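Local coordinates for SIR4-interacting protein SIF2 (PDB 1R5M), which antagonizes telomeric silencing in yeast, works as a corepressor subunit of the Set3C complex and may recruit SIR4 to other sites, at residues Ile164-Met167 with Thr173-Trp176; Leu132-Trp135 with Leu141-Val144; Val303-Met308 with Arg313-Lys318; Leu271-Gly276 with Ser281-Tyr286; Leu61-Gly64 with Ala70-Ala73. All coordinates share one frame; numbering follows the deposited sequence.

All five contacts are antiparallel hairpins in blades of the WD40 beta-propeller, following one another along the chain in the order 5, 2, 1, 4, 3. Interactions 1, 3 and 5 pair the two middle strands of a blade and are buried; interactions 2 and 4 pair the third strand with the outer one, each with a beta bulge. Adjacent blades touch: Leu132 CD1 of interaction 2 lies 3.7 Å from Trp176 NE1 of interaction 1, and Leu271 CD1 of interaction 4 lies 3.4 Å from Trp315 NE1 of interaction 3. Interactions 2 and 3 sit across the ring, centres 36 Å apart. The bound sulfate belongs to interaction 5, whose nearest atoms come within about 6 Å of interaction 2.

Interaction 1 of 5, residues Ile164-Met167 with Thr173-Trp176; sequences IISM and TILW
Thr173 faces Met167 in a non-hydrogen-bonded pair and sends its two branches different ways. Thr173 OG1 lies 3.3 Å from Met167 SD and is hydrogen-bonded to the carbonyl of Asn171, whereas Thr173 CG2 meets Ile165 CG2 at 3.6 Å, over the backbone of Ser166. Ile174 comes next and is held by both backbone groups of Ser166: Ile174 N gives to Ser166 O at 2.8 Å, and Ser166 N returns a bond to Ile174 O at 2.9 Å. Its CG2 rests over the rim of one face of the Trp176 indole. The two strands are the second and third of the four-stranded antiparallel blade of repeat WD 3. Leu175, paired with Ile165, shares the face carrying Thr173 and Met167, which packs on Phe220 and its neighbours in the following blade. Trp176 N gives an almost perfectly straight bond (179°) to Ile164 O at 2.9 Å. With CG beside the backbone N (chi1 -55°), the indole runs back along the hairpin, and Ile164 CG1 approaches Trp176 CD1 to 3.7 Å. Trp176 NE1 donates to Ser166 OG at 2.8 Å, practically in the ring plane. The hydroxyl reaches it from between the backbone N and carbonyl carbon of Ser166 (chi1 57°) and is also bonded to His148 NE2, giving the Trp-Ser-His part of the hydrogen-bonded tetrad known from WD40 repeats.

Interaction 2 of 5, residues Leu132-Trp135 with Leu141-Val144; sequences LRLW and LLNV
A classic beta bulge joins the outer hairpin of this propeller blade, where Leu142 and Asn143 together face Leu134. The carbonyl oxygen of Leu134 takes two backbone donors: Leu142 N at 2.7 Å and, through a weak bond, Asn143 N at 3.4 Å. In return Leu134 N gives to Asn143 O at 2.9 Å, restoring the regular antiparallel pattern beyond the bulge. Strand 141-145 is the outermost of the four, so its side chains are largely at the surface, while Leu134 packs on Val124 of the same blade and on Trp157 of strand 152-157. The extra residue turns Leu142 toward the partner strand: its CB lies 3.9 Å from Leu134 CG, and its CD1 reaches past to the backbone carbonyl of Trp135. Leu141 touches two flat groups on the face it shares with Arg133 and Trp135. With CG anti to the backbone N (chi1 177°), Leu141 CD1 stands over the six-membered ring of Trp135 in a CH-pi contact, 3.7 Å from the centroid and 9° off the normal. The same indole uses NE1 to bond Thr125 OG1 on strand 122-127. The second Leu141 methyl, CD2, comes to the edge of the Arg133 guanidinium, 3.6 Å from NH1. Arg133 runs extended from CG to NE, where it forms a salt bridge with Glu131, and alongside it Val144 lays CG2 over the rim of one guanidinium face, 3.6 Å from Arg133 NH1.

Interaction 3 of 5, residues Val303-Met308 with Arg313-Lys318; sequences VISCSM and RLWSLK
Trp315 and Ser305 form the tight part of this hairpin, met by Val303 on the same face. Ser305 OG sits between its backbone N and carbonyl carbon (chi1 56°), which turns it to the rim of the indole; there it accepts Trp315 NE1 at 2.9 Å, in the ring plane and nearly straight (176°). The hydroxyl is also bonded to His288 NE2, so tryptophan, serine and histidine form the linked chain familiar from the WD40 tetrad. Beside it, Val303 CG2 touches Trp315 CB at 3.8 Å, and Trp315 N gives to Val303 O at 2.8 Å. Were a phenylalanine to replace Trp315, the indole N-H would be gone, and Ser305 OG would probably be left without this donor and turn more freely beside His288. The backbones of Ser305 and Arg313 complete the ladder, Arg313 N giving to Ser305 O at 2.8 Å. The ends are looser. The guanidinium of Arg313 leaves the pair altogether, and its NE bonds Ser311 OG, two residues back on its own strand. Past Ser316 the chain leaves the strand, and partly exposed Leu317 returns just one methyl, CD1, 4.2 Å from Val303 CG1. Strands 302-307 and 311-316 are the middle pair of the WD 6 blade, between strands 292-298 and 321-327; Val303 and Trp315 pack on Leu271 of the preceding blade, and the Trp315 ring meets that of Phe285 with the planes about 20° apart.

Interaction 4 of 5, residues Leu271-Gly276 with Ser281-Tyr286; sequences LRIWHG and SQNCFY. Unlike the reference sequence in segment 281-286: Cys284 (reference Ser).
Two torsions bring Ser281 and Cys284 to the extended chain of Arg272: Ser281 sets OG between its backbone N and carbonyl carbon (chi1 60°), and Cys284 carries SG anti to the backbone N (chi1 -176°). As a result Arg272 NH1 donates to Ser281 OG at 2.8 Å, along a bent path close to the guanidinium plane, while Cys284 SG, where the reference sequence has serine, covers the centre of one guanidinium face, 3.5 Å from Arg272 CZ. Ser281 also presents CB to Trp274: the carbon lies over the six-membered ring, 3.6 Å from its centroid, in a CH-pi contact. The indole's NE1 is taken up by Ser264 OG on strand 261-266. These strands are the third and outermost of one propeller blade, the third belonging to repeat WD 5, and they are joined by a classic beta bulge in which Gln282 and Asn283 both face Ile273. Ile273 O consequently accepts twice, from Gln282 N at 2.7 Å and from Asn283 N at 3.3 Å. In the other direction Ile273 N reaches Asn283 O at 3.0 Å, with the donor well out of the carbonyl plane. The side chains of this pair lie alongside each other, Ile273 CG1 meeting Asn283 CB at 3.7 Å. Further along, Phe285 N gives to Leu271 O at 2.8 Å, and the Phe285 ring takes Leu271 CB at its edge.

Interaction 5 of 5, residues Leu61-Gly64 with Ala70-Ala73; sequences LAYG and ARLA. With SO4 (sulfate ion), chain B.
Arg71 starts against Tyr63 and ends on a sulfate ion. Arg71 CB lies over the face of the Tyr63 ring, 4.1 Å from its centroid, in a CH-pi contact; Tyr63 brings that face there by placing CG between its backbone N and carbonyl carbon (chi1 62°). The chain then runs extended from CG to NE, and Arg71 CD passes Tyr63 OH at 3.6 Å. At the tip two donors take two sulfate oxygens: NH1 of Arg71 bonds O3 at 3.0 Å, and NH2 bonds O4, also at 3.0 Å and nearly straight (172°), with the sulfur in the guanidinium plane. NH1 makes a salt bridge to Glu65 as well. Beneath this, strands 60-65 and 69-77 form the central pair of the WD 1 propeller blade. Arg71 N gives to Tyr63 O at 2.8 Å, Tyr63 N bonds back to Arg71 O, and Leu61 and Ala73 repeat the exchange. On the other face Ala62 CB touches Leu72 CD2 at 3.5 Å, and both pack on Trp116 of the next blade. With an alanine in place of Arg71 the CB contact to Tyr63 would stay, but the sulfate would probably lose two of its bonds and Glu65 its charged mate. Asn67 ND2 and Arg95 NH2 also bond the sulfate, which probably came from the crystallisation liquor; a pair of arginines and an amide around it is consistent with a surface spot able to hold an anion, with Glu65 probably offsetting part of the positive charge.

Interaction 1 of 5, residues Ile164-Met167 with Thr173-Trp176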
# COMPACT_ATOMS: atom_id res chain seq x y z
N ILE A 164 14.41 -7.53 2.71
CA ILE A 164 13.19 -6.76 2.94
C ILE A 164 13.55 -5.63 3.89
O ILE A 164 14.54 -5.69 4.62
CB ILE A 164 12.04 -7.57 3.61
CG1 ILE A 164 12.48 -8.10 4.98
CG2 ILE A 164 11.58 -8.69 2.70
CD1 ILE A 164 11.31 -8.59 5.83
N ILE A 165 12.74 -4.57 3.84
CA ILE A 165 12.89 -3.44 4.74
C ILE A 165 11.57 -3.44 5.49
O ILE A 165 10.51 -3.56 4.87
CB ILE A 165 13.00 -2.10 4.01
CG1 ILE A 165 14.23 -2.08 3.12
CG2 ILE A 165 13.06 -0.96 5.03
CD1 ILE A 165 14.16 -1.00 2.07
N SER A 166 11.63 -3.33 6.81
CA SER A 166 10.40 -3.29 7.60
C SER A 166 10.47 -2.08 8.51
O SER A 166 11.54 -1.72 8.99
CB SER A 166 10.23 -4.57 8.43
OG SER A 166 11.35 -4.80 9.28
N MET A 167 9.33 -1.45 8.74
CA MET A 167 9.29 -0.29 9.61
C MET A 167 8.06 -0.37 10.49
O MET A 167 7.00 -0.81 10.05
CB MET A 167 9.25 1.01 8.80
CG MET A 167 9.35 2.27 9.66
SD MET A 167 9.57 3.77 8.69
CE MET A 167 7.96 3.87 7.98
N THR A 173 13.33 1.16 11.79
CA THR A 173 13.39 0.56 10.47
C THR A 173 14.51 -0.46 10.41
O THR A 173 15.63 -0.19 10.83
CB THR A 173 13.61 1.64 9.40
OG1 THR A 173 12.58 2.64 9.53
CG2 THR A 173 13.55 1.05 8.01
N ILE A 174 14.19 -1.64 9.89
CA ILE A 174 15.17 -2.72 9.82
C ILE A 174 15.38 -3.26 8.41
O ILE A 174 14.42 -3.45 7.66
CB ILE A 174 14.71 -3.91 10.70
CG1 ILE A 174 14.48 -3.45 12.14
CG2 ILE A 174 15.74 -5.04 10.64
CD1 ILE A 174 15.71 -2.90 12.82
N LEU A 175 16.64 -3.51 8.07
CA LEU A 175 17.02 -4.09 6.78
C LEU A 175 17.35 -5.54 7.12
O LEU A 175 18.23 -5.80 7.94
CB LEU A 175 18.26 -3.41 6.20
CG LEU A 175 18.94 -4.19 5.07
CD1 LEU A 175 18.02 -4.30 3.86
CD2 LEU A 175 20.24 -3.48 4.69
N TRP A 176 16.62 -6.47 6.52
CA TRP A 176 16.82 -7.89 6.79
C TRP A 176 17.32 -8.68 5.60
O TRP A 176 17.03 -8.35 4.45
CB TRP A 176 15.51 -8.60 7.17
CG TRP A 176 14.72 -8.06 8.30
CD1 TRP A 176 13.83 -7.02 8.26
CD2 TRP A 176 14.67 -8.58 9.62
NE1 TRP A 176 13.22 -6.88 9.49
CE2 TRP A 176 13.72 -7.83 10.34
CE3 TRP A 176 15.34 -9.63 10.28
CZ2 TRP A 176 13.41 -8.08 11.68
CZ3 TRP A 176 15.03 -9.89 11.61
CH2 TRP A 176 14.08 -9.12 12.30

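Interaction 2 of 5, residues Leu132-Trp135 with Leu141-Val144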
# COMPACT_ATOMS: atom_id res chain seq x y z
N LEU A 132 7.62 -10.47 12.85
CA LEU A 132 7.41 -10.71 11.43
C LEU A 132 7.61 -12.20 11.21
O LEU A 132 8.48 -12.82 11.84
CB LEU A 132 8.44 -9.96 10.59
CG LEU A 132 8.45 -8.43 10.61
CD1 LEU A 132 9.76 -7.94 9.98
CD2 LEU A 132 7.25 -7.88 9.85
N ARG A 133 6.79 -12.79 10.35
CA ARG A 133 6.94 -14.20 9.99
C ARG A 133 6.92 -14.29 8.47
O ARG A 133 6.21 -13.54 7.80
CB ARG A 133 5.83 -15.06 10.61
CG ARG A 133 6.07 -15.29 12.09
CD ARG A 133 5.03 -16.14 12.80
NE ARG A 133 5.45 -16.24 14.20
CZ ARG A 133 5.91 -17.34 14.78
NH1 ARG A 133 6.00 -18.48 14.11
NH2 ARG A 133 6.38 -17.27 16.02
N LEU A 134 7.74 -15.20 7.95
CA LEU A 134 7.88 -15.41 6.51
C LEU A 134 7.27 -16.76 6.17
O LEU A 134 7.58 -17.77 6.81
CB LEU A 134 9.36 -15.41 6.14
CG LEU A 134 9.71 -15.71 4.68
CD1 LEU A 134 9.21 -14.58 3.79
CD2 LEU A 134 11.21 -15.87 4.55
N TRP A 135 6.42 -16.78 5.15
CA TRP A 135 5.73 -18.00 4.74
C TRP A 135 5.79 -18.24 3.24
O TRP A 135 5.98 -17.32 2.45
CB TRP A 135 4.25 -17.92 5.12
CG TRP A 135 3.94 -17.28 6.45
CD1 TRP A 135 3.93 -15.93 6.73
CD2 TRP A 135 3.58 -17.94 7.66
NE1 TRP A 135 3.58 -15.73 8.04
CE2 TRP A 135 3.36 -16.95 8.64
CE3 TRP A 135 3.41 -19.29 8.01
CZ2 TRP A 135 2.98 -17.25 9.95
CZ3 TRP A 135 3.04 -19.59 9.32
CH2 TRP A 135 2.83 -18.58 10.27
N LEU A 141 5.71 -22.26 7.10
CA LEU A 141 6.49 -21.24 7.78
C LEU A 141 7.94 -21.40 7.33
O LEU A 141 8.50 -22.50 7.37
CB LEU A 141 6.40 -21.40 9.30
CG LEU A 141 7.24 -20.42 10.13
CD1 LEU A 141 6.71 -19.00 9.96
CD2 LEU A 141 7.19 -20.83 11.59
N LEU A 142 8.55 -20.30 6.90
CA LEU A 142 9.93 -20.31 6.43
C LEU A 142 10.93 -19.73 7.41
O LEU A 142 12.05 -20.21 7.53
CB LEU A 142 10.03 -19.53 5.12
CG LEU A 142 9.16 -20.04 3.96
CD1 LEU A 142 9.24 -19.07 2.80
CD2 LEU A 142 9.64 -21.42 3.54
N ASN A 143 10.53 -18.68 8.12
CA ASN A 143 11.46 -18.03 9.03
C ASN A 143 10.69 -17.10 9.96
O ASN A 143 9.60 -16.64 9.62
CB ASN A 143 12.46 -17.21 8.21
CG ASN A 143 13.84 -17.15 8.82
OD1 ASN A 143 14.02 -17.40 10.01
ND2 ASN A 143 14.83 -16.79 8.01
N VAL A 144 11.26 -16.83 11.13
CA VAL A 144 10.64 -15.92 12.08
C VAL A 144 11.64 -14.79 12.26
O VAL A 144 12.79 -15.03 12.64
CB VAL A 144 10.36 -16.59 13.44
CG1 VAL A 144 9.74 -15.58 14.40
CG2 VAL A 144 9.42 -17.77 13.25

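Interaction 3 of 5, residues Val303-Met308 with Arg313-Lys318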
# COMPACT_ATOMS: atom_id res chain seq x y z
N VAL A 303 1.15 10.62 -12.14
CA VAL A 303 1.00 10.07 -10.80
C VAL A 303 -0.40 10.46 -10.34
O VAL A 303 -0.97 11.44 -10.83
CB VAL A 303 2.04 10.62 -9.79
CG1 VAL A 303 3.43 10.11 -10.15
CG2 VAL A 303 2.03 12.14 -9.76
N ILE A 304 -0.97 9.66 -9.45
CA ILE A 304 -2.31 9.93 -8.96
C ILE A 304 -2.28 9.86 -7.44
O ILE A 304 -1.54 9.07 -6.85
CB ILE A 304 -3.32 8.90 -9.55
CG1 ILE A 304 -4.75 9.30 -9.19
CG2 ILE A 304 -3.01 7.49 -9.06
CD1 ILE A 304 -5.80 8.55 -10.00
N SER A 305 -3.08 10.72 -6.81
CA SER A 305 -3.12 10.77 -5.36
C SER A 305 -4.54 10.98 -4.84
O SER A 305 -5.40 11.45 -5.57
CB SER A 305 -2.23 11.91 -4.85
OG SER A 305 -2.62 13.15 -5.44
N CYS A 306 -4.77 10.60 -3.59
CA CYS A 306 -6.06 10.84 -2.97
C CYS A 306 -5.77 11.35 -1.57
O CYS A 306 -4.71 11.08 -0.99
CB CYS A 306 -6.96 9.59 -2.98
SG CYS A 306 -6.29 8.11 -2.25
N SER A 307 -6.72 12.09 -1.01
CA SER A 307 -6.48 12.74 0.26
C SER A 307 -7.66 12.80 1.21
O SER A 307 -8.80 12.47 0.86
CB SER A 307 -5.99 14.16 -0.05
OG SER A 307 -6.11 15.06 1.03
N MET A 308 -7.37 13.23 2.43
CA MET A 308 -8.41 13.38 3.44
C MET A 308 -9.33 14.52 3.02
O MET A 308 -10.40 14.71 3.60
CB MET A 308 -7.78 13.68 4.80
CG MET A 308 -7.15 12.46 5.47
SD MET A 308 -8.37 11.21 5.94
CE MET A 308 -8.99 11.89 7.49
N ARG A 313 -6.62 13.21 -7.44
CA ARG A 313 -5.98 14.07 -8.42
C ARG A 313 -4.96 13.35 -9.27
O ARG A 313 -4.11 12.61 -8.75
CB ARG A 313 -5.33 15.26 -7.70
CG ARG A 313 -6.34 16.12 -6.95
CD ARG A 313 -5.69 17.22 -6.12
NE ARG A 313 -6.67 17.86 -5.26
CZ ARG A 313 -7.11 19.11 -5.42
NH1 ARG A 313 -6.65 19.85 -6.42
NH2 ARG A 313 -8.02 19.60 -4.59
N LEU A 314 -5.05 13.55 -10.58
CA LEU A 314 -4.14 12.95 -11.55
C LEU A 314 -3.22 14.06 -12.02
O LEU A 314 -3.69 15.11 -12.50
CB LEU A 314 -4.93 12.36 -12.72
CG LEU A 314 -4.10 11.70 -13.84
CD1 LEU A 314 -3.42 10.45 -13.31
CD2 LEU A 314 -5.02 11.36 -15.00
N TRP A 315 -1.92 13.84 -11.90
CA TRP A 315 -0.92 14.84 -12.26
C TRP A 315 -0.06 14.44 -13.45
O TRP A 315 0.27 13.27 -13.61
CB TRP A 315 -0.01 15.11 -11.05
CG TRP A 315 -0.73 15.24 -9.73
CD1 TRP A 315 -1.11 14.22 -8.90
CD2 TRP A 315 -1.09 16.45 -9.07
NE1 TRP A 315 -1.69 14.73 -7.75
CE2 TRP A 315 -1.69 16.10 -7.84
CE3 TRP A 315 -0.98 17.81 -9.40
CZ2 TRP A 315 -2.17 17.06 -6.94
CZ3 TRP A 315 -1.45 18.76 -8.50
CH2 TRP A 315 -2.04 18.38 -7.29
N SER A 316 0.31 15.43 -14.26
CA SER A 316 1.15 15.21 -15.43
C SER A 316 2.58 15.69 -15.20
O SER A 316 2.80 16.85 -14.87
CB SER A 316 0.57 15.95 -16.64
OG SER A 316 1.50 16.00 -17.71
N LEU A 317 3.55 14.80 -15.36
CA LEU A 317 4.95 15.19 -15.19
C LEU A 317 5.41 15.95 -16.43
O LEU A 317 6.18 16.90 -16.33
CB LEU A 317 5.84 13.96 -14.98
CG LEU A 317 5.97 13.47 -13.53
CD1 LEU A 317 4.63 12.93 -13.04
CD2 LEU A 317 7.03 12.38 -13.47
N LYS A 318 4.93 15.55 -17.60
CA LYS A 318 5.32 16.19 -18.85
C LYS A 318 4.87 17.64 -18.94
O LYS A 318 5.57 18.48 -19.51
CB LYS A 318 4.78 15.40 -20.05
CG LYS A 318 5.45 14.04 -20.21
CD LYS A 318 4.73 13.15 -21.20
CE LYS A 318 4.87 13.64 -22.63
NZ LYS A 318 4.23 12.67 -23.57

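Interaction 4 of 5, residues Leu271-Gly276 with Ser281-Tyr286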
# COMPACT_ATOMS: atom_id res chain seq x y z
N LEU A 271 2.96 16.27 -3.28
CA LEU A 271 3.62 15.11 -3.87
C LEU A 271 4.92 15.66 -4.42
O LEU A 271 4.96 16.79 -4.90
CB LEU A 271 2.84 14.54 -5.05
CG LEU A 271 1.47 13.92 -4.84
CD1 LEU A 271 1.00 13.35 -6.17
CD2 LEU A 271 1.55 12.83 -3.78
N ARG A 272 5.98 14.87 -4.33
CA ARG A 272 7.25 15.28 -4.91
C ARG A 272 7.76 14.12 -5.75
O ARG A 272 7.48 12.95 -5.47
CB ARG A 272 8.25 15.68 -3.82
CG ARG A 272 8.04 17.12 -3.31
CD ARG A 272 9.04 17.49 -2.22
NE ARG A 272 8.78 18.82 -1.66
CZ ARG A 272 9.28 19.96 -2.14
NH1 ARG A 272 10.07 19.96 -3.20
NH2 ARG A 272 8.98 21.11 -1.54
N ILE A 273 8.49 14.46 -6.81
CA ILE A 273 9.07 13.47 -7.72
C ILE A 273 10.57 13.70 -7.61
O ILE A 273 11.04 14.83 -7.77
CB ILE A 273 8.62 13.70 -9.18
CG1 ILE A 273 7.09 13.66 -9.29
CG2 ILE A 273 9.25 12.65 -10.09
CD1 ILE A 273 6.47 12.33 -8.92
N TRP A 274 11.33 12.63 -7.35
CA TRP A 274 12.78 12.77 -7.19
C TRP A 274 13.58 11.99 -8.21
O TRP A 274 13.31 10.82 -8.49
CB TRP A 274 13.21 12.31 -5.80
CG TRP A 274 12.37 12.83 -4.68
CD1 TRP A 274 11.16 12.35 -4.27
CD2 TRP A 274 12.68 13.93 -3.82
NE1 TRP A 274 10.70 13.08 -3.20
CE2 TRP A 274 11.61 14.06 -2.90
CE3 TRP A 274 13.76 14.83 -3.72
CZ2 TRP A 274 11.58 15.04 -1.91
CZ3 TRP A 274 13.73 15.81 -2.73
CH2 TRP A 274 12.65 15.90 -1.84
N HIS A 275 14.60 12.66 -8.76
CA HIS A 275 15.50 12.06 -9.74
C HIS A 275 16.89 11.91 -9.14
O HIS A 275 17.52 10.86 -9.27
CB HIS A 275 15.59 12.93 -10.98
CG HIS A 275 16.82 12.68 -11.80
ND1 HIS A 275 17.02 11.53 -12.53
CD2 HIS A 275 17.93 13.43 -11.97
CE1 HIS A 275 18.20 11.58 -13.12
NE2 HIS A 275 18.77 12.73 -12.80
N GLY A 276 17.37 12.97 -8.49
CA GLY A 276 18.69 12.95 -7.89
C GLY A 276 18.78 12.10 -6.64
O GLY A 276 17.79 11.93 -5.93
N SER A 281 13.93 18.15 -5.28
CA SER A 281 13.08 17.33 -6.11
C SER A 281 12.93 17.87 -7.53
O SER A 281 13.23 19.04 -7.79
CB SER A 281 11.69 17.18 -5.47
OG SER A 281 11.05 18.43 -5.30
N GLN A 282 12.49 17.01 -8.43
CA GLN A 282 12.28 17.35 -9.83
C GLN A 282 10.92 18.01 -10.02
O GLN A 282 10.77 18.94 -10.81
CB GLN A 282 12.37 16.07 -10.67
CG GLN A 282 12.08 16.26 -12.14
CD GLN A 282 12.41 15.00 -12.92
OE1 GLN A 282 13.55 14.54 -12.91
NE2 GLN A 282 11.42 14.44 -13.59
N ASN A 283 9.92 17.52 -9.29
CA ASN A 283 8.57 18.08 -9.34
C ASN A 283 8.01 18.18 -7.93
O ASN A 283 8.41 17.43 -7.04
CB ASN A 283 7.62 17.18 -10.14
CG ASN A 283 7.95 17.12 -11.61
OD1 ASN A 283 7.83 18.11 -12.34
ND2 ASN A 283 8.38 15.95 -12.06
N CYS A 284 7.10 19.12 -7.73
CA CYS A 284 6.42 19.30 -6.46
C CYS A 284 5.02 19.74 -6.82
O CYS A 284 4.83 20.81 -7.40
CB CYS A 284 7.09 20.37 -5.59
SG CYS A 284 6.31 20.50 -3.95
N PHE A 285 4.03 18.90 -6.51
CA PHE A 285 2.64 19.19 -6.83
C PHE A 285 1.79 19.65 -5.65
O PHE A 285 1.56 18.89 -4.70
CB PHE A 285 1.99 17.96 -7.48
CG PHE A 285 2.62 17.55 -8.79
CD1 PHE A 285 3.22 16.30 -8.93
CD2 PHE A 285 2.61 18.42 -9.87
CE1 PHE A 285 3.80 15.92 -10.14
CE2 PHE A 285 3.19 18.05 -11.09
CZ PHE A 285 3.78 16.80 -11.22
N TYR A 286 1.33 20.89 -5.73
CA TYR A 286 0.46 21.50 -4.72
C TYR A 286 -0.98 21.41 -5.20
O TYR A 286 -1.24 21.44 -6.40
CB TYR A 286 0.79 22.98 -4.51
CG TYR A 286 2.14 23.27 -3.90
CD1 TYR A 286 3.26 23.48 -4.70
CD2 TYR A 286 2.29 23.34 -2.52
CE1 TYR A 286 4.51 23.75 -4.15
CE2 TYR A 286 3.53 23.60 -1.95
CZ TYR A 286 4.63 23.81 -2.77
OH TYR A 286 5.86 24.06 -2.20

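Interaction 5 of 5, residues Leu61-Gly64 with Ala70-Ala73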
# COMPACT_ATOMS: atom_id res chain seq x y z
N LEU A 61 -5.71 -14.74 -2.31
CA LEU A 61 -5.80 -13.57 -1.44
C LEU A 61 -5.22 -13.87 -0.06
O LEU A 61 -5.43 -14.95 0.50
CB LEU A 61 -7.27 -13.16 -1.28
CG LEU A 61 -7.61 -12.03 -0.29
CD1 LEU A 61 -7.01 -10.73 -0.77
CD2 LEU A 61 -9.13 -11.89 -0.16
N ALA A 62 -4.47 -12.92 0.48
CA ALA A 62 -3.91 -13.05 1.82
C ALA A 62 -4.60 -11.98 2.65
O ALA A 62 -4.69 -10.83 2.22
CB ALA A 62 -2.41 -12.81 1.81
N TYR A 63 -5.11 -12.33 3.82
CA TYR A 63 -5.74 -11.32 4.64
C TYR A 63 -5.40 -11.46 6.11
O TYR A 63 -5.23 -12.57 6.62
CB TYR A 63 -7.27 -11.30 4.42
CG TYR A 63 -8.02 -12.57 4.78
CD1 TYR A 63 -8.27 -12.89 6.11
CD2 TYR A 63 -8.53 -13.40 3.79
CE1 TYR A 63 -9.03 -14.01 6.45
CE2 TYR A 63 -9.29 -14.53 4.12
CZ TYR A 63 -9.53 -14.82 5.45
OH TYR A 63 -10.31 -15.91 5.79
N GLY A 64 -5.26 -10.33 6.78
CA GLY A 64 -4.93 -10.35 8.19
C GLY A 64 -6.17 -10.22 9.06
O GLY A 64 -7.12 -9.53 8.69
N ALA A 70 -3.39 -14.60 10.21
CA ALA A 70 -3.69 -14.17 8.85
C ALA A 70 -4.05 -15.45 8.12
O ALA A 70 -3.75 -16.54 8.61
CB ALA A 70 -2.47 -13.51 8.21
N ARG A 71 -4.69 -15.34 6.97
CA ARG A 71 -5.05 -16.52 6.22
C ARG A 71 -4.79 -16.35 4.74
O ARG A 71 -4.82 -15.23 4.21
CB ARG A 71 -6.53 -16.87 6.44
CG ARG A 71 -6.81 -17.58 7.77
CD ARG A 71 -8.28 -17.97 7.89
NE ARG A 71 -8.50 -18.98 8.92
CZ ARG A 71 -8.52 -18.75 10.23
NH1 ARG A 71 -8.35 -17.52 10.70
NH2 ARG A 71 -8.71 -19.75 11.08
N LEU A 72 -4.50 -17.46 4.07
CA LEU A 72 -4.30 -17.46 2.64
C LEU A 72 -5.55 -18.15 2.12
O LEU A 72 -5.94 -19.19 2.65
CB LEU A 72 -3.04 -18.25 2.26
CG LEU A 72 -1.72 -17.67 2.77
CD1 LEU A 72 -0.56 -18.51 2.24
CD2 LEU A 72 -1.57 -16.22 2.31
N ALA A 73 -6.20 -17.56 1.13
CA ALA A 73 -7.42 -18.14 0.59
C ALA A 73 -7.44 -18.09 -0.92
O ALA A 73 -6.79 -17.25 -1.55
CB ALA A 73 -8.63 -17.42 1.15
S SO4 B . -9.12 -18.14 14.58
O1 SO4 B . -8.15 -17.50 15.49
O2 SO4 B . -10.37 -18.43 15.32
O3 SO4 B . -9.40 -17.25 13.45
O4 SO4 B . -8.56 -19.41 14.07